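Local coordinates for protein oxygenase-reductase (Streptomyces fradiae, PDB 4OSP) that reduces, through its C-terminal reductase domain, the C-6 ketone of angucyclinones in the urdamycin pathway, using NADPH, at residues S24-G27 / I28-T32; A33-L36 / A37-A41; D125-V128 / A129-K133. One frame throughout, in Å; residues are numbered along the deposited sequence.

Interaction 1 of 3, residues S24-G27 / I28-T32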
# COMPACT_ATOMS: atom_id res chain seq x y z
N SER B 24 3.74 -29.51 -0.48
CA SER B 24 2.59 -29.76 -1.32
C SER B 24 1.78 -31.01 -0.89
O SER B 24 0.90 -31.48 -1.63
CB SER B 24 3.11 -29.95 -2.74
OG SER B 24 2.10 -29.71 -3.68
N SER B 25 2.09 -31.54 0.29
CA SER B 25 1.46 -32.78 0.73
C SER B 25 0.21 -32.52 1.59
O SER B 25 -0.57 -33.45 1.85
CB SER B 25 2.48 -33.66 1.45
OG SER B 25 2.91 -33.07 2.67
N ARG B 26 0.01 -31.26 1.99
CA ARG B 26 -1.00 -30.86 2.98
C ARG B 26 -1.59 -29.49 2.66
O ARG B 26 -0.92 -28.64 2.05
CB ARG B 26 -0.36 -30.78 4.38
CG ARG B 26 -0.07 -32.12 5.04
CD ARG B 26 -1.27 -32.65 5.80
NE ARG B 26 -1.03 -34.00 6.33
CZ ARG B 26 -1.30 -35.13 5.68
NH1 ARG B 26 -1.83 -35.09 4.46
NH2 ARG B 26 -1.04 -36.30 6.25
N GLY B 27 -2.84 -29.27 3.08
CA GLY B 27 -3.44 -27.92 3.16
C GLY B 27 -3.44 -27.14 1.86
O GLY B 27 -3.76 -27.68 0.80
N ILE B 28 -3.08 -25.86 1.94
CA ILE B 28 -3.03 -24.97 0.76
C ILE B 28 -2.16 -25.53 -0.37
O ILE B 28 -2.57 -25.54 -1.54
CB ILE B 28 -2.58 -23.53 1.14
CG1 ILE B 28 -3.70 -22.80 1.90
CG2 ILE B 28 -2.18 -22.73 -0.11
CD1 ILE B 28 -3.21 -21.64 2.76
N GLY B 29 -0.97 -26.01 -0.04
CA GLY B 29 -0.08 -26.62 -1.03
C GLY B 29 -0.79 -27.75 -1.77
O GLY B 29 -0.85 -27.76 -3.02
N ARG B 30 -1.33 -28.68 -1.00
CA ARG B 30 -2.05 -29.83 -1.55
C ARG B 30 -3.13 -29.42 -2.55
O ARG B 30 -3.16 -29.92 -3.67
CB ARG B 30 -2.64 -30.69 -0.42
CG ARG B 30 -3.40 -31.92 -0.89
CD ARG B 30 -3.87 -32.78 0.27
NE ARG B 30 -4.05 -34.17 -0.16
CZ ARG B 30 -3.90 -35.24 0.62
NH1 ARG B 30 -3.57 -35.10 1.91
NH2 ARG B 30 -4.07 -36.47 0.12
N ALA B 31 -4.01 -28.51 -2.15
CA ALA B 31 -5.12 -28.08 -3.01
C ALA B 31 -4.62 -27.36 -4.26
O ALA B 31 -5.22 -27.49 -5.36
CB ALA B 31 -6.08 -27.20 -2.24
N THR B 32 -3.53 -26.61 -4.11
CA THR B 32 -2.92 -25.92 -5.24
C THR B 32 -2.41 -26.92 -6.27
O THR B 32 -2.71 -26.80 -7.47
CB THR B 32 -1.76 -24.99 -4.80
OG1 THR B 32 -2.27 -23.99 -3.90
CG2 THR B 32 -1.13 -24.32 -6.01
O HOH W 1 0.45 -26.19 2.19
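Ser24 packs closely against the first turn of helix 27-38. Its O lies 3.4 Å from Arg30 CA in a CA-H...O contact, and its CA comes within 4.1 Å of Gly29 CA, an approach that the absence of a side chain on Gly29 permits. Ser24 OG, anti to its own nitrogen (chi1 -158°), swings past this glycine to 3.6 Å from Gly29 O. The turn is secured by hydrogen bonds from Arg30 N to Arg26 O, which is almost straight at hydrogen yet reaches the oxygen from above the carbonyl plane, and from Ala31 N to Gly27 O. These glycines belong to the TGxxxGxG segment of short-chain dehydrogenases, the turn between the first strand and first helix of the Rossmann fold. Ser25, Arg26 and Ile28 bind NADP(+), although this chain carries no cofactor in the model; Gly27 has positive phi (56°), a conformation that favours glycine. A water takes a hydrogen bond from Gly29 N at 2.6 Å and donates one to Arg26 O at 2.8 Å, bridging the loop to the helix.

On the looser side the two arginines run side by side. Their guanidinium planes are nearly coplanar, 10° apart, and Arg26 NH1 meets Arg30 NH1 edge to edge at 3.1 Å. Since Arg26 binds NADP(+), an anionic group of the bound cofactor may ease the closeness of these like charges. The Arg30 chain is extended from CG to NE and brings Arg30 CD to 3.7 Å from Ser25 O, while its NH2 has a long, weak ion pair with Glu56.

Interaction 2 of 3, residues A33-L36 / A37-A41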
# COMPACT_ATOMS: atom_id res chain seq x y z
N ALA B 33 -1.66 -27.92 -5.79
CA ALA B 33 -1.18 -28.99 -6.66
C ALA B 33 -2.35 -29.67 -7.39
O ALA B 33 -2.30 -29.90 -8.61
CB ALA B 33 -0.35 -30.01 -5.88
N ILE B 34 -3.42 -29.95 -6.65
CA ILE B 34 -4.62 -30.56 -7.23
C ILE B 34 -5.27 -29.69 -8.33
O ILE B 34 -5.60 -30.19 -9.41
CB ILE B 34 -5.63 -30.96 -6.13
CG1 ILE B 34 -5.10 -32.16 -5.33
CG2 ILE B 34 -7.01 -31.25 -6.72
CD1 ILE B 34 -5.81 -32.42 -4.01
N ARG B 35 -5.44 -28.40 -8.06
CA ARG B 35 -6.11 -27.52 -9.03
C ARG B 35 -5.28 -27.34 -10.32
O ARG B 35 -5.83 -27.36 -11.42
CB ARG B 35 -6.50 -26.16 -8.41
CG ARG B 35 -7.19 -25.19 -9.38
CD ARG B 35 -8.52 -25.73 -9.88
NE ARG B 35 -9.01 -25.05 -11.09
CZ ARG B 35 -9.92 -24.09 -11.08
NH1 ARG B 35 -10.44 -23.66 -9.93
NH2 ARG B 35 -10.32 -23.54 -12.22
N LEU B 36 -3.96 -27.18 -10.16
CA LEU B 36 -3.06 -27.10 -11.31
C LEU B 36 -3.14 -28.34 -12.20
O LEU B 36 -3.32 -28.23 -13.41
CB LEU B 36 -1.61 -26.84 -10.86
CG LEU B 36 -1.35 -25.49 -10.19
CD1 LEU B 36 0.09 -25.39 -9.69
CD2 LEU B 36 -1.70 -24.32 -11.10
N ALA B 37 -3.04 -29.52 -11.58
CA ALA B 37 -3.18 -30.80 -12.29
C ALA B 37 -4.51 -30.92 -13.03
O ALA B 37 -4.55 -31.34 -14.19
CB ALA B 37 -3.01 -31.97 -11.33
N ARG B 38 -5.59 -30.54 -12.36
CA ARG B 38 -6.90 -30.53 -12.98
C ARG B 38 -6.91 -29.72 -14.27
O ARG B 38 -7.53 -30.13 -15.26
CB ARG B 38 -7.95 -29.98 -12.01
CG ARG B 38 -9.35 -29.90 -12.60
CD ARG B 38 -10.37 -29.60 -11.53
NE ARG B 38 -10.22 -30.50 -10.40
CZ ARG B 38 -10.35 -30.14 -9.13
NH1 ARG B 38 -10.62 -28.87 -8.83
NH2 ARG B 38 -10.19 -31.03 -8.16
N GLU B 39 -6.21 -28.59 -14.27
CA GLU B 39 -6.16 -27.73 -15.46
C GLU B 39 -5.25 -28.28 -16.57
O GLU B 39 -5.17 -27.70 -17.66
CB GLU B 39 -5.77 -26.30 -15.09
CG GLU B 39 -6.77 -25.55 -14.22
CD GLU B 39 -8.14 -25.38 -14.88
OE1 GLU B 39 -8.24 -25.40 -16.13
OE2 GLU B 39 -9.12 -25.21 -14.13
N GLY B 40 -4.57 -29.40 -16.29
CA GLY B 40 -3.75 -30.10 -17.30
C GLY B 40 -2.25 -30.10 -17.05
O GLY B 40 -1.49 -30.62 -17.85
N ALA B 41 -1.83 -29.53 -15.93
CA ALA B 41 -0.40 -29.40 -15.63
C ALA B 41 0.15 -30.68 -15.02
O ALA B 41 -0.51 -31.32 -14.19
CB ALA B 41 -0.16 -28.22 -14.68
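Arg35 presents the NE side of its guanidinium edge to a single carboxylate oxygen, Glu39 OE2. Arg35 NH2 lies 2.8 Å and Arg35 NE 3.0 Å from Glu39 OE2, a side-on salt bridge. NE meets the anti lone pair of that oxygen, whereas NH2 comes to the anti side from out of the carboxylate plane; the two planes are 39° apart. The bend in the arginine at chi2 (64°) turns the guanidinium edge toward Glu39, one turn further along the chain. Arg35 NH1 has further acidic partners, Asp236 and, across the interface, Asp245 of the second subunit.

Directly after Glu39, helix 27-38 of the first beta-alpha-beta unit closes in a Schellman motif. Gly40 takes positive phi (114°), Gly40 N bonds Ala37 O at 2.9 Å, and Ala41 N reaches back to Leu36 O at 3.2 Å. The turn leads into strand 42-47 and places Ala41 CB 4.3 Å from Leu36 CB, an apolar contact beside the cap. On the helix flank, Arg38 NH2 rests 3.5 Å from Ile34 CG2, approaching obliquely, and makes its salt bridge with Glu64.

Interaction 3 of 3, residues D125-V128 / A129-K133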
# COMPACT_ATOMS: atom_id res chain seq x y z
N ASP B 125 16.98 -18.35 12.99
CA ASP B 125 17.71 -18.99 11.90
C ASP B 125 16.85 -20.02 11.17
O ASP B 125 16.84 -20.07 9.94
CB ASP B 125 18.97 -19.67 12.44
CG ASP B 125 20.03 -18.67 12.89
OD1 ASP B 125 19.83 -17.46 12.71
OD2 ASP B 125 21.07 -19.10 13.42
N ARG B 126 16.10 -20.80 11.94
CA ARG B 126 15.29 -21.88 11.37
C ARG B 126 14.19 -21.31 10.47
O ARG B 126 14.00 -21.78 9.34
CB ARG B 126 14.70 -22.75 12.50
CG ARG B 126 13.58 -23.70 12.06
CD ARG B 126 14.09 -25.13 11.87
NE ARG B 126 13.46 -25.79 10.72
CZ ARG B 126 14.06 -26.72 9.97
NH1 ARG B 126 15.30 -27.12 10.24
NH2 ARG B 126 13.42 -27.26 8.94
N LEU B 127 13.48 -20.30 10.96
CA LEU B 127 12.39 -19.68 10.20
C LEU B 127 12.90 -18.99 8.93
O LEU B 127 12.27 -19.10 7.88
CB LEU B 127 11.63 -18.68 11.07
CG LEU B 127 10.82 -19.26 12.24
CD1 LEU B 127 10.80 -18.30 13.42
CD2 LEU B 127 9.40 -19.61 11.82
N VAL B 128 14.03 -18.29 9.04
CA VAL B 128 14.67 -17.65 7.89
C VAL B 128 15.02 -18.69 6.83
O VAL B 128 14.58 -18.60 5.68
CB VAL B 128 15.94 -16.88 8.31
CG1 VAL B 128 16.77 -16.50 7.09
CG2 VAL B 128 15.58 -15.64 9.12
N ALA B 129 15.79 -19.71 7.26
CA ALA B 129 16.27 -20.77 6.39
C ALA B 129 15.16 -21.39 5.56
O ALA B 129 15.33 -21.65 4.37
CB ALA B 129 16.98 -21.84 7.21
N VAL B 130 14.01 -21.61 6.21
CA VAL B 130 12.87 -22.26 5.56
C VAL B 130 11.99 -21.28 4.78
O VAL B 130 11.58 -21.58 3.66
CB VAL B 130 11.99 -23.04 6.58
CG1 VAL B 130 10.72 -23.57 5.90
CG2 VAL B 130 12.76 -24.18 7.22
N ASN B 131 11.67 -20.13 5.38
CA ASN B 131 10.67 -19.23 4.83
C ASN B 131 11.21 -18.15 3.87
O ASN B 131 10.44 -17.59 3.09
CB ASN B 131 9.87 -18.55 5.94
CG ASN B 131 9.28 -19.53 6.95
OD1 ASN B 131 8.60 -20.49 6.59
ND2 ASN B 131 9.52 -19.27 8.23
N ALA B 132 12.50 -17.84 3.94
CA ALA B 132 13.07 -16.77 3.12
C ALA B 132 14.27 -17.24 2.29
O ALA B 132 14.28 -17.09 1.06
CB ALA B 132 13.48 -15.59 3.99
N LYS B 133 15.25 -17.83 2.96
CA LYS B 133 16.44 -18.34 2.30
C LYS B 133 16.12 -19.34 1.22
O LYS B 133 16.56 -19.20 0.08
CB LYS B 133 17.41 -18.95 3.31
CG LYS B 133 18.71 -19.44 2.68
CD LYS B 133 19.80 -19.62 3.72
CE LYS B 133 21.11 -20.08 3.08
NZ LYS B 133 22.14 -20.37 4.12
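Val128 O is gripped by two backbone amides, Ala132 N at 2.8 Å and Lys133 N at 2.9 Å. The second bond spans five residues, so helix 121-142 of the Rossmann fold widens here into a pi-type turn. The two donors approach differently: Ala132 N is tilted only slightly from the carbonyl plane, whereas Lys133 N stands above it. Ahead of this point the alpha-helical pattern is regular, with Ala129 N bonded to Asp125 O at 2.9 Å and Asn131 N to Leu127 O.

Asn131 probably corresponds to the asparagine that sits at a bend of this helix in classical short-chain dehydrogenases. Its chi1 of -52° sets CG beside its own nitrogen, and the amide folds back toward the preceding turn. ND2 comes close to Leu127 O, but the angle is too poor for a hydrogen bond; OD1 instead accepts from Val110 N, next to the cofactor-binding Gly109.

Arg126, an NADP(+)-binding residue, crosses Val130 at a slant. The arginine chain is bent at chi2 and chi3, and Arg126 NH2 comes within 3.6 Å of Val130 CG2, which stands oblique to the guanidinium.

The helix also meets its counterpart in the third subunit. Val128 packs on Val128 of that subunit, while Asp125 forms an intersubunit salt bridge with Lys133 of the third subunit, and Lys133 another with Asp125 of the third subunit.

The side chains of Leu127 and Asn131 run alongside each other in a common direction, and Leu127 CB and CD2 each stand 3.6 Å from Asn131 ND2.

How the interactions relate
Interactions 1 and 2 follow each other along helix 27-38, from the glycine-rich loop before it to the Schellman motif at its end. Their centres are about 12 Å apart, and they touch where Ser24 OG meets Ala33 CB at 3.3 Å. Interaction 3, on helix 121-142, stands apart: its centre is about 20 Å from that of interaction 1, with nearest atoms about 11 Å apart, and about 28 Å from that of interaction 2, on the other side of the chain's centre. Interactions 1 and 3 both contribute NADP(+)-binding residues, Ser25, Arg26 and Ile28 in one and Arg126 in the other. Interactions 2 and 3 face different subunits, the second through Arg35 and the third through residues including Asp125 and Lys133.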